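Local coordinates for protein LD10117p (Drosophila melanogaster, PDB 5HJQ) that acts as a GTPase-activating protein for Rab35 in synaptic vesicle protein recycling and binds phosphoinositides through its TBC domain, at residues Q285-I290 with P347-L351; A157-A161 with I191-L197; W117-Q123 with M291-H296. All coordinates share one frame; numbering follows the deposited sequence.

Interaction 1: Q285-I290 with P347-L351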
loop_
_atom_site.group_PDB
_atom_site.type_symbol
_atom_site.label_atom_id
_atom_site.label_comp_id
_atom_site.label_asym_id
_atom_site.label_seq_id
_atom_site.Cartn_x
_atom_site.Cartn_y
_atom_site.Cartn_z
ATOM N N GLN A 285 6.923 -4.849 -9.108
ATOM C CA GLN A 285 8.083 -3.976 -9.209
ATOM C C GLN A 285 7.834 -2.548 -8.716
ATOM O O GLN A 285 8.671 -1.972 -8.026
ATOM C CB GLN A 285 8.510 -3.964 -10.672
ATOM C CG GLN A 285 7.285 -4.109 -11.548
ATOM C CD GLN A 285 7.580 -4.348 -12.999
ATOM O OE1 GLN A 285 8.053 -3.459 -13.704
ATOM N NE2 GLN A 285 7.256 -5.547 -13.471
ATOM N N HIS A 286 6.695 -1.970 -9.095
ATOM C CA HIS A 286 6.359 -0.601 -8.696
ATOM C C HIS A 286 5.938 -0.546 -7.235
ATOM O O HIS A 286 6.332 0.360 -6.500
ATOM C CB HIS A 286 5.240 -0.022 -9.571
ATOM C CG HIS A 286 5.595 0.093 -11.020
ATOM N ND1 HIS A 286 5.848 -1.007 -11.810
ATOM C CD2 HIS A 286 5.723 1.173 -11.826
ATOM C CE1 HIS A 286 6.124 -0.610 -13.038
ATOM N NE2 HIS A 286 6.054 0.709 -13.076
ATOM N N LEU A 287 5.134 -1.524 -6.828
ATOM C CA LEU A 287 4.676 -1.648 -5.445
ATOM C C LEU A 287 5.822 -1.667 -4.444
ATOM O O LEU A 287 5.748 -1.033 -3.390
ATOM C CB LEU A 287 3.851 -2.923 -5.267
ATOM C CG LEU A 287 2.364 -2.916 -5.597
ATOM C CD1 LEU A 287 1.776 -4.288 -5.322
ATOM C CD2 LEU A 287 1.663 -1.852 -4.780
ATOM N N VAL A 288 6.871 -2.415 -4.773
ATOM C CA VAL A 288 8.008 -2.590 -3.877
ATOM C C VAL A 288 8.692 -1.262 -3.561
ATOM O O VAL A 288 8.910 -0.932 -2.394
ATOM C CB VAL A 288 9.037 -3.567 -4.473
ATOM C CG1 VAL A 288 10.300 -3.581 -3.638
ATOM C CG2 VAL A 288 8.439 -4.963 -4.568
ATOM N N ARG A 289 9.020 -0.502 -4.600
ATOM C CA ARG A 289 9.614 0.817 -4.416
ATOM C C ARG A 289 8.683 1.728 -3.617
ATOM O O ARG A 289 9.138 2.519 -2.789
ATOM C CB ARG A 289 9.942 1.453 -5.766
ATOM C CG ARG A 289 11.060 0.762 -6.523
ATOM C CD ARG A 289 12.400 0.961 -5.834
ATOM N NE ARG A 289 12.816 2.361 -5.808
ATOM C CZ ARG A 289 12.848 3.108 -4.709
ATOM N NH1 ARG A 289 12.493 2.590 -3.542
ATOM N NH2 ARG A 289 13.241 4.373 -4.773
ATOM N N ILE A 290 7.380 1.610 -3.864
ATOM C CA ILE A 290 6.387 2.378 -3.119
ATOM C C ILE A 290 6.395 1.986 -1.643
ATOM O O ILE A 290 6.352 2.845 -0.762
ATOM C CB ILE A 290 4.967 2.183 -3.694
ATOM C CG1 ILE A 290 4.861 2.807 -5.085
ATOM C CG2 ILE A 290 3.923 2.801 -2.778
ATOM C CD1 ILE A 290 3.505 2.629 -5.730
ATOM N N PRO A 347 9.121 2.359 -12.236
ATOM C CA PRO A 347 8.907 2.651 -10.815
ATOM C C PRO A 347 9.564 3.959 -10.383
ATOM O O PRO A 347 9.018 4.673 -9.541
ATOM C CB PRO A 347 9.562 1.460 -10.109
ATOM C CG PRO A 347 9.460 0.352 -11.089
ATOM C CD PRO A 347 9.620 0.987 -12.443
ATOM N N ALA A 348 10.719 4.263 -10.966
ATOM C CA ALA A 348 11.466 5.465 -10.615
ATOM C C ALA A 348 10.809 6.728 -11.177
ATOM O O ALA A 348 10.776 7.762 -10.514
ATOM C CB ALA A 348 12.897 5.354 -11.105
ATOM N N LYS A 349 10.304 6.647 -12.404
ATOM C CA LYS A 349 9.617 7.782 -13.016
ATOM C C LYS A 349 8.265 8.011 -12.348
ATOM O O LYS A 349 7.789 9.143 -12.253
ATOM C CB LYS A 349 9.440 7.562 -14.520
ATOM C CG LYS A 349 10.752 7.578 -15.296
ATOM C CD LYS A 349 11.497 8.886 -15.064
ATOM C CE LYS A 349 12.860 8.886 -15.732
ATOM N NZ LYS A 349 12.761 8.694 -17.207
ATOM N N LEU A 350 7.654 6.924 -11.890
ATOM C CA LEU A 350 6.408 6.994 -11.140
ATOM C C LEU A 350 6.630 7.734 -9.829
ATOM O O LEU A 350 5.893 8.663 -9.491
ATOM C CB LEU A 350 5.866 5.590 -10.868
ATOM C CG LEU A 350 4.541 5.474 -10.112
ATOM C CD1 LEU A 350 3.400 6.014 -10.954
ATOM C CD2 LEU A 350 4.276 4.030 -9.706
ATOM N N LEU A 351 7.664 7.320 -9.104
ATOM C CA LEU A 351 8.003 7.925 -7.821
ATOM C C LEU A 351 8.498 9.363 -7.957
ATOM O O LEU A 351 8.350 10.160 -7.030
ATOM C CB LEU A 351 9.059 7.087 -7.095
ATOM C CG LEU A 351 8.565 6.082 -6.050
ATOM C CD1 LEU A 351 7.573 5.098 -6.647
ATOM C CD2 LEU A 351 9.752 5.343 -5.423
#
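Pro347 sets the CG-CD edge of its pyrrolidine ring over one face of the His286 imidazole, and this pair joins the first turn of helix 347-356 to helix 284-297 in the all-helical TBC domain. Pro347 CG stands 3.8 Å from the centroid of the His286 ring and only 3° off the ring normal, a well-centred CH-pi contact in which the two side chains cross at about a right angle. The imidazole is turned to receive it by a first torsion of -62°, which sets CG anti to the carbonyl carbon, and His286 NE2 is hydrogen-bonded to the carbonyl of Val345, just ahead of the proline. That bond is likely to limit how far the ring can turn. At the rim of the same ring, Leu350 CD2 comes to 3.8 Å from His286 CD2, so one imidazole meets a proline over its face and a leucine at its edge.

One turn further on, Arg289 bends at both chi2 and chi3. Its CG rests 3.9 Å from Pro347 CB, while Leu351 CD2 sits over one face of the guanidinium, off centre, 3.7 Å from Arg289 NH2. The charged end is held by a salt bridge from NH1 to Asp292 and a hydrogen bond from NH2 to the carbonyl of Leu101; NE is buried with no partner in the model. The side chain of Arg289 is about 6 Å from that of Arg102, a phosphoinositide-binding residue. The axes of 285-290 and 347-351 approach to 9.5 Å, with 48° between their directions, and their apolar contact includes Ile290 CG1, 3.9 Å from Leu351 CD1.

Interaction 2: A157-A161 with I191-L197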
loop_
_atom_site.group_PDB
_atom_site.type_symbol
_atom_site.label_atom_id
_atom_site.label_comp_id
_atom_site.label_asym_id
_atom_site.label_seq_id
_atom_site.Cartn_x
_atom_site.Cartn_y
_atom_site.Cartn_z
ATOM N N ALA A 157 -13.074 -11.440 9.731
ATOM C CA ALA A 157 -14.026 -10.715 8.893
ATOM C C ALA A 157 -13.528 -9.365 8.380
ATOM O O ALA A 157 -14.113 -8.810 7.452
ATOM C CB ALA A 157 -15.331 -10.520 9.653
ATOM N N PHE A 158 -12.460 -8.827 8.963
ATOM C CA PHE A 158 -12.003 -7.504 8.547
ATOM C C PHE A 158 -11.310 -7.538 7.185
ATOM O O PHE A 158 -11.085 -6.492 6.575
ATOM C CB PHE A 158 -11.082 -6.866 9.607
ATOM C CG PHE A 158 -9.754 -7.562 9.800
ATOM C CD1 PHE A 158 -8.730 -7.423 8.870
ATOM C CD2 PHE A 158 -9.507 -8.300 10.947
ATOM C CE1 PHE A 158 -7.511 -8.044 9.059
ATOM C CE2 PHE A 158 -8.284 -8.917 11.140
ATOM C CZ PHE A 158 -7.289 -8.792 10.193
ATOM N N VAL A 159 -10.970 -8.730 6.706
ATOM C CA VAL A 159 -10.313 -8.841 5.411
ATOM C C VAL A 159 -11.327 -8.668 4.288
ATOM O O VAL A 159 -12.490 -9.051 4.421
ATOM C CB VAL A 159 -9.583 -10.198 5.235
ATOM C CG1 VAL A 159 -8.594 -10.435 6.369
ATOM C CG2 VAL A 159 -10.580 -11.341 5.141
ATOM N N ASP A 160 -10.887 -8.062 3.193
ATOM C CA ASP A 160 -11.681 -8.028 1.975
ATOM C C ASP A 160 -11.467 -9.355 1.268
ATOM O O ASP A 160 -10.413 -9.582 0.674
ATOM C CB ASP A 160 -11.273 -6.848 1.086
ATOM C CG ASP A 160 -12.199 -6.645 -0.102
ATOM O OD1 ASP A 160 -12.821 -7.619 -0.571
ATOM O OD2 ASP A 160 -12.292 -5.493 -0.577
ATOM N N ALA A 161 -12.466 -10.228 1.344
ATOM C CA ALA A 161 -12.379 -11.562 0.756
ATOM C C ALA A 161 -12.009 -11.496 -0.722
ATOM O O ALA A 161 -11.340 -12.387 -1.247
ATOM C CB ALA A 161 -13.693 -12.303 0.940
ATOM N N ILE A 191 -9.625 -3.957 15.181
ATOM C CA ILE A 191 -9.600 -3.984 13.724
ATOM C C ILE A 191 -10.879 -4.641 13.224
ATOM O O ILE A 191 -11.050 -5.855 13.342
ATOM C CB ILE A 191 -8.381 -4.740 13.172
ATOM C CG1 ILE A 191 -7.089 -4.203 13.789
ATOM C CG2 ILE A 191 -8.331 -4.634 11.653
ATOM C CD1 ILE A 191 -5.838 -4.800 13.183
ATOM N N THR A 192 -11.780 -3.831 12.675
ATOM C CA THR A 192 -13.089 -4.309 12.245
ATOM C C THR A 192 -13.225 -4.310 10.724
ATOM O O THR A 192 -14.001 -5.079 10.159
ATOM C CB THR A 192 -14.213 -3.457 12.855
ATOM O OG1 THR A 192 -14.043 -2.090 12.460
ATOM C CG2 THR A 192 -14.174 -3.543 14.373
ATOM N N TYR A 193 -12.458 -3.448 10.065
ATOM C CA TYR A 193 -12.457 -3.395 8.610
ATOM C C TYR A 193 -11.115 -2.885 8.102
ATOM O O TYR A 193 -10.772 -1.718 8.291
ATOM C CB TYR A 193 -13.596 -2.508 8.097
ATOM C CG TYR A 193 -13.747 -2.517 6.592
ATOM C CD1 TYR A 193 -14.234 -3.640 5.932
ATOM C CD2 TYR A 193 -13.410 -1.405 5.829
ATOM C CE1 TYR A 193 -14.376 -3.658 4.557
ATOM C CE2 TYR A 193 -13.551 -1.414 4.451
ATOM C CZ TYR A 193 -14.035 -2.544 3.822
ATOM O OH TYR A 193 -14.178 -2.565 2.454
ATOM N N SER A 194 -10.354 -3.764 7.463
ATOM C CA SER A 194 -9.035 -3.395 6.969
ATOM C C SER A 194 -8.649 -4.195 5.732
ATOM O O SER A 194 -7.811 -5.093 5.807
ATOM C CB SER A 194 -7.989 -3.588 8.067
ATOM O OG SER A 194 -6.733 -3.086 7.656
ATOM N N PRO A 195 -9.252 -3.859 4.581
ATOM C CA PRO A 195 -9.004 -4.552 3.313
ATOM C C PRO A 195 -7.557 -4.425 2.843
ATOM O O PRO A 195 -7.144 -5.132 1.926
ATOM C CB PRO A 195 -9.956 -3.844 2.336
ATOM C CG PRO A 195 -10.215 -2.520 2.946
ATOM C CD PRO A 195 -10.210 -2.751 4.421
ATOM N N VAL A 196 -6.808 -3.521 3.463
ATOM C CA VAL A 196 -5.422 -3.251 3.095
ATOM C C VAL A 196 -4.440 -4.193 3.791
ATOM O O VAL A 196 -3.348 -4.459 3.287
ATOM C CB VAL A 196 -5.046 -1.795 3.443
ATOM C CG1 VAL A 196 -3.722 -1.421 2.824
ATOM C CG2 VAL A 196 -6.149 -0.830 2.985
ATOM N N LEU A 197 -4.842 -4.698 4.952
ATOM C CA LEU A 197 -3.930 -5.401 5.845
ATOM C C LEU A 197 -3.341 -6.668 5.220
ATOM O O LEU A 197 -2.139 -6.908 5.321
ATOM C CB LEU A 197 -4.650 -5.735 7.152
ATOM C CG LEU A 197 -3.777 -6.036 8.372
ATOM C CD1 LEU A 197 -4.440 -5.486 9.635
ATOM C CD2 LEU A 197 -3.508 -7.531 8.500
#
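Phe158 O accepts a hydrogen bond from Ser194 N, 3.0 Å long and nearly straight, with 164° at the hydrogen; the donor is tilted 25° from the carbonyl plane. It ties together two irregular segments of the helical TBC domain, the loop ahead of helix 171-187 and the one that leads from that helix into helix 197-204. A CA-H...O contact runs alongside it, with Phe158 CA 3.5 Å from Thr192 O.

The bulk of the packing belongs to the Phe158 side chain. With chi1 at 67° its CG is wedged between the backbone N and the carbonyl carbon, and the ring reaches in among the residues of 191-197. Ile191 CG2 lies over one face, 3.9 Å from the centroid of the Phe158 ring and displaced toward the rim, a CH-pi contact. Ser194 O stands near the ring plane, at the edge, and at the far end Leu197 CD1 meets Phe158 CE1 obliquely at 4.0 Å. Helix 171-187 also supports Leu197, through Val181 and Leu184.

Beyond the ring, a turn closed by Leu197 N and Ser194 O (3.1 Å) leads the chain into helix 197-204. The hydroxyl of Ser194 is taken up by the carbonyl of Asn230. Asp160 sends its carboxylate back to its own loop, where OD1 accepts the backbone N-H of Thr162, and it meets the other segment with its methylene: Asp160 CB rests 3.5 Å from Pro195 CB.

Interaction 3: W117-Q123 with M291-H296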
loop_
_atom_site.group_PDB
_atom_site.type_symbol
_atom_site.label_atom_id
_atom_site.label_comp_id
_atom_site.label_asym_id
_atom_site.label_seq_id
_atom_site.Cartn_x
_atom_site.Cartn_y
_atom_site.Cartn_z
ATOM N N TRP A 117 13.401 -3.134 5.704
ATOM C CA TRP A 117 11.978 -3.016 6.023
ATOM C C TRP A 117 11.611 -3.301 7.487
ATOM O O TRP A 117 10.794 -2.574 8.054
ATOM C CB TRP A 117 11.157 -3.922 5.102
ATOM C CG TRP A 117 10.967 -3.352 3.731
ATOM C CD1 TRP A 117 11.547 -2.226 3.223
ATOM C CD2 TRP A 117 10.124 -3.870 2.698
ATOM N NE1 TRP A 117 11.119 -2.014 1.933
ATOM C CE2 TRP A 117 10.245 -3.011 1.589
ATOM C CE3 TRP A 117 9.282 -4.981 2.603
ATOM C CZ2 TRP A 117 9.560 -3.229 0.396
ATOM C CZ3 TRP A 117 8.597 -5.192 1.422
ATOM C CH2 TRP A 117 8.742 -4.322 0.332
ATOM N N PRO A 118 12.190 -4.353 8.107
ATOM C CA PRO A 118 11.840 -4.545 9.522
ATOM C C PRO A 118 12.246 -3.372 10.411
ATOM O O PRO A 118 11.606 -3.123 11.435
ATOM C CB PRO A 118 12.619 -5.803 9.907
ATOM C CG PRO A 118 12.756 -6.549 8.638
ATOM C CD PRO A 118 12.952 -5.502 7.581
ATOM N N MET A 119 13.292 -2.656 10.016
ATOM C CA MET A 119 13.740 -1.491 10.765
ATOM C C MET A 119 12.808 -0.295 10.566
ATOM O O MET A 119 12.423 0.370 11.531
ATOM C CB MET A 119 15.161 -1.111 10.357
ATOM C CG MET A 119 15.679 0.127 11.060
ATOM S SD MET A 119 17.373 0.542 10.602
ATOM C CE MET A 119 17.188 0.881 8.852
ATOM N N LEU A 120 12.462 -0.019 9.310
ATOM C CA LEU A 120 11.569 1.095 8.987
ATOM C C LEU A 120 10.234 0.974 9.716
ATOM O O LEU A 120 9.753 1.939 10.307
ATOM C CB LEU A 120 11.328 1.182 7.477
ATOM C CG LEU A 120 12.538 1.478 6.588
ATOM C CD1 LEU A 120 12.130 1.505 5.123
ATOM C CD2 LEU A 120 13.187 2.790 6.992
ATOM N N CYS A 121 9.650 -0.218 9.688
ATOM C CA CYS A 121 8.388 -0.460 10.376
ATOM C C CYS A 121 8.546 -0.363 11.887
ATOM O O CYS A 121 7.639 0.088 12.584
ATOM C CB CYS A 121 7.825 -1.831 9.999
ATOM S SG CYS A 121 7.306 -1.978 8.267
ATOM N N GLY A 122 9.704 -0.779 12.386
ATOM C CA GLY A 122 9.949 -0.796 13.816
ATOM C C GLY A 122 10.090 0.579 14.444
ATOM O O GLY A 122 9.887 0.742 15.647
ATOM N N GLN A 123 10.426 1.573 13.627
ATOM C CA GLN A 123 10.766 2.905 14.126
ATOM C C GLN A 123 9.576 3.697 14.666
ATOM O O GLN A 123 9.761 4.736 15.298
ATOM C CB GLN A 123 11.441 3.719 13.021
ATOM C CG GLN A 123 10.461 4.409 12.089
ATOM C CD GLN A 123 11.130 5.003 10.864
ATOM O OE1 GLN A 123 11.963 5.904 10.971
ATOM N NE2 GLN A 123 10.773 4.491 9.692
ATOM N N MET A 291 6.454 0.686 -1.377
ATOM C CA MET A 291 6.517 0.195 -0.002
ATOM C C MET A 291 7.747 0.706 0.741
ATOM O O MET A 291 7.673 0.985 1.940
ATOM C CB MET A 291 6.495 -1.334 0.020
ATOM C CG MET A 291 5.124 -1.936 -0.289
ATOM S SD MET A 291 3.794 -1.289 0.752
ATOM C CE MET A 291 2.880 -0.323 -0.444
ATOM N N ASP A 292 8.866 0.830 0.028
ATOM C CA ASP A 292 10.102 1.369 0.601
ATOM C C ASP A 292 9.879 2.707 1.295
ATOM O O ASP A 292 10.292 2.904 2.438
ATOM C CB ASP A 292 11.179 1.536 -0.477
ATOM C CG ASP A 292 11.759 0.214 -0.939
ATOM O OD1 ASP A 292 11.677 -0.776 -0.180
ATOM O OD2 ASP A 292 12.304 0.169 -2.064
ATOM N N CYS A 293 9.226 3.627 0.593
ATOM C CA CYS A 293 8.962 4.953 1.135
ATOM C C CYS A 293 7.783 4.937 2.102
ATOM O O CYS A 293 7.795 5.626 3.124
ATOM C CB CYS A 293 8.703 5.944 0.000
ATOM S SG CYS A 293 10.072 6.073 -1.182
ATOM N N TYR A 294 6.777 4.132 1.773
ATOM C CA TYR A 294 5.559 4.017 2.572
ATOM C C TYR A 294 5.836 3.580 4.008
ATOM O O TYR A 294 5.265 4.135 4.950
ATOM C CB TYR A 294 4.594 3.036 1.900
ATOM C CG TYR A 294 3.436 2.569 2.759
ATOM C CD1 TYR A 294 2.329 3.383 2.970
ATOM C CD2 TYR A 294 3.441 1.304 3.338
ATOM C CE1 TYR A 294 1.269 2.959 3.743
ATOM C CE2 TYR A 294 2.382 0.871 4.117
ATOM C CZ TYR A 294 1.293 1.708 4.308
ATOM O OH TYR A 294 0.224 1.306 5.076
ATOM N N PHE A 295 6.721 2.598 4.173
ATOM C CA PHE A 295 7.057 2.079 5.500
ATOM C C PHE A 295 7.817 3.103 6.340
ATOM O O PHE A 295 8.055 2.888 7.530
ATOM C CB PHE A 295 7.888 0.794 5.390
ATOM C CG PHE A 295 7.115 -0.388 4.879
ATOM C CD1 PHE A 295 5.782 -0.553 5.209
ATOM C CD2 PHE A 295 7.720 -1.331 4.062
ATOM C CE1 PHE A 295 5.064 -1.636 4.741
ATOM C CE2 PHE A 295 7.004 -2.418 3.588
ATOM C CZ PHE A 295 5.673 -2.567 3.926
ATOM N N HIS A 296 8.199 4.213 5.716
ATOM C CA HIS A 296 8.936 5.268 6.403
ATOM C C HIS A 296 8.070 6.509 6.611
ATOM O O HIS A 296 8.056 7.093 7.695
ATOM C CB HIS A 296 10.193 5.632 5.612
ATOM C CG HIS A 296 11.092 6.608 6.311
ATOM N ND1 HIS A 296 11.588 6.387 7.576
ATOM C CD2 HIS A 296 11.586 7.802 5.913
ATOM C CE1 HIS A 296 12.344 7.410 7.935
ATOM N NE2 HIS A 296 12.360 8.283 6.942
#
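A cysteine sulfur and a tryptophan share the Phe295 ring: Cys121 SG sits over one face, 4.0 Å from the Phe295 centroid, while the ring's edge points into the face of Trp117 in a T-shaped pair, planes at 77°. Phe295 CE2 comes to 3.6 Å from Trp117 CD2. The indole is also held at its own edge, where NE1 donates to Asp292 OD1 in the ring plane; the 2.5 Å between those atoms is short enough to be read with some caution. Asp292 OD2 forms a salt bridge with Arg113. A leucine in place of Trp117 would probably leave the Phe295 edge without an aromatic face to point into and open a gap beside Met291 CB.

Farther along, Gln123 NE2 is used twice, donating to Leu120 O at 2.8 Å and to His296 ND1 at 3.0 Å. The latter bond arrives in the imidazole plane, and the amide is turned 30° from that ring. His296 NE2 in turn donates to the carbonyl of Lys94, and the His296 side chain lies about 4 Å from that of the phosphoinositide-binding Lys98. The segments 117-122 and 291-296 run 30° from parallel, with helix 94-103 against His296 and helices 197-204 and 210-221 packed on Phe295.

How the interactions relate
All three contacts are largely buried, and helix 284-297 serves two of them: interaction 1 uses its first half and interaction 3 its second, their atoms meeting where Val288 O lies 3.7 Å from Trp117 CZ2. Asp292 also joins them, since the carboxylate facing the indole of interaction 3 pairs with the arginine of interaction 1. Both are helix-helix packing close to the phosphoinositide-binding residues. Interaction 1 is joined by apolar and CH-pi contacts, whereas interaction 3 adds side-chain hydrogen bonds. Interaction 2 stands apart, joining loops through one backbone bond and a buried phenylalanine, away from the annotated sites and across the chain's centre from interaction 1. In sequence it is nested inside the loop closed by interaction 3.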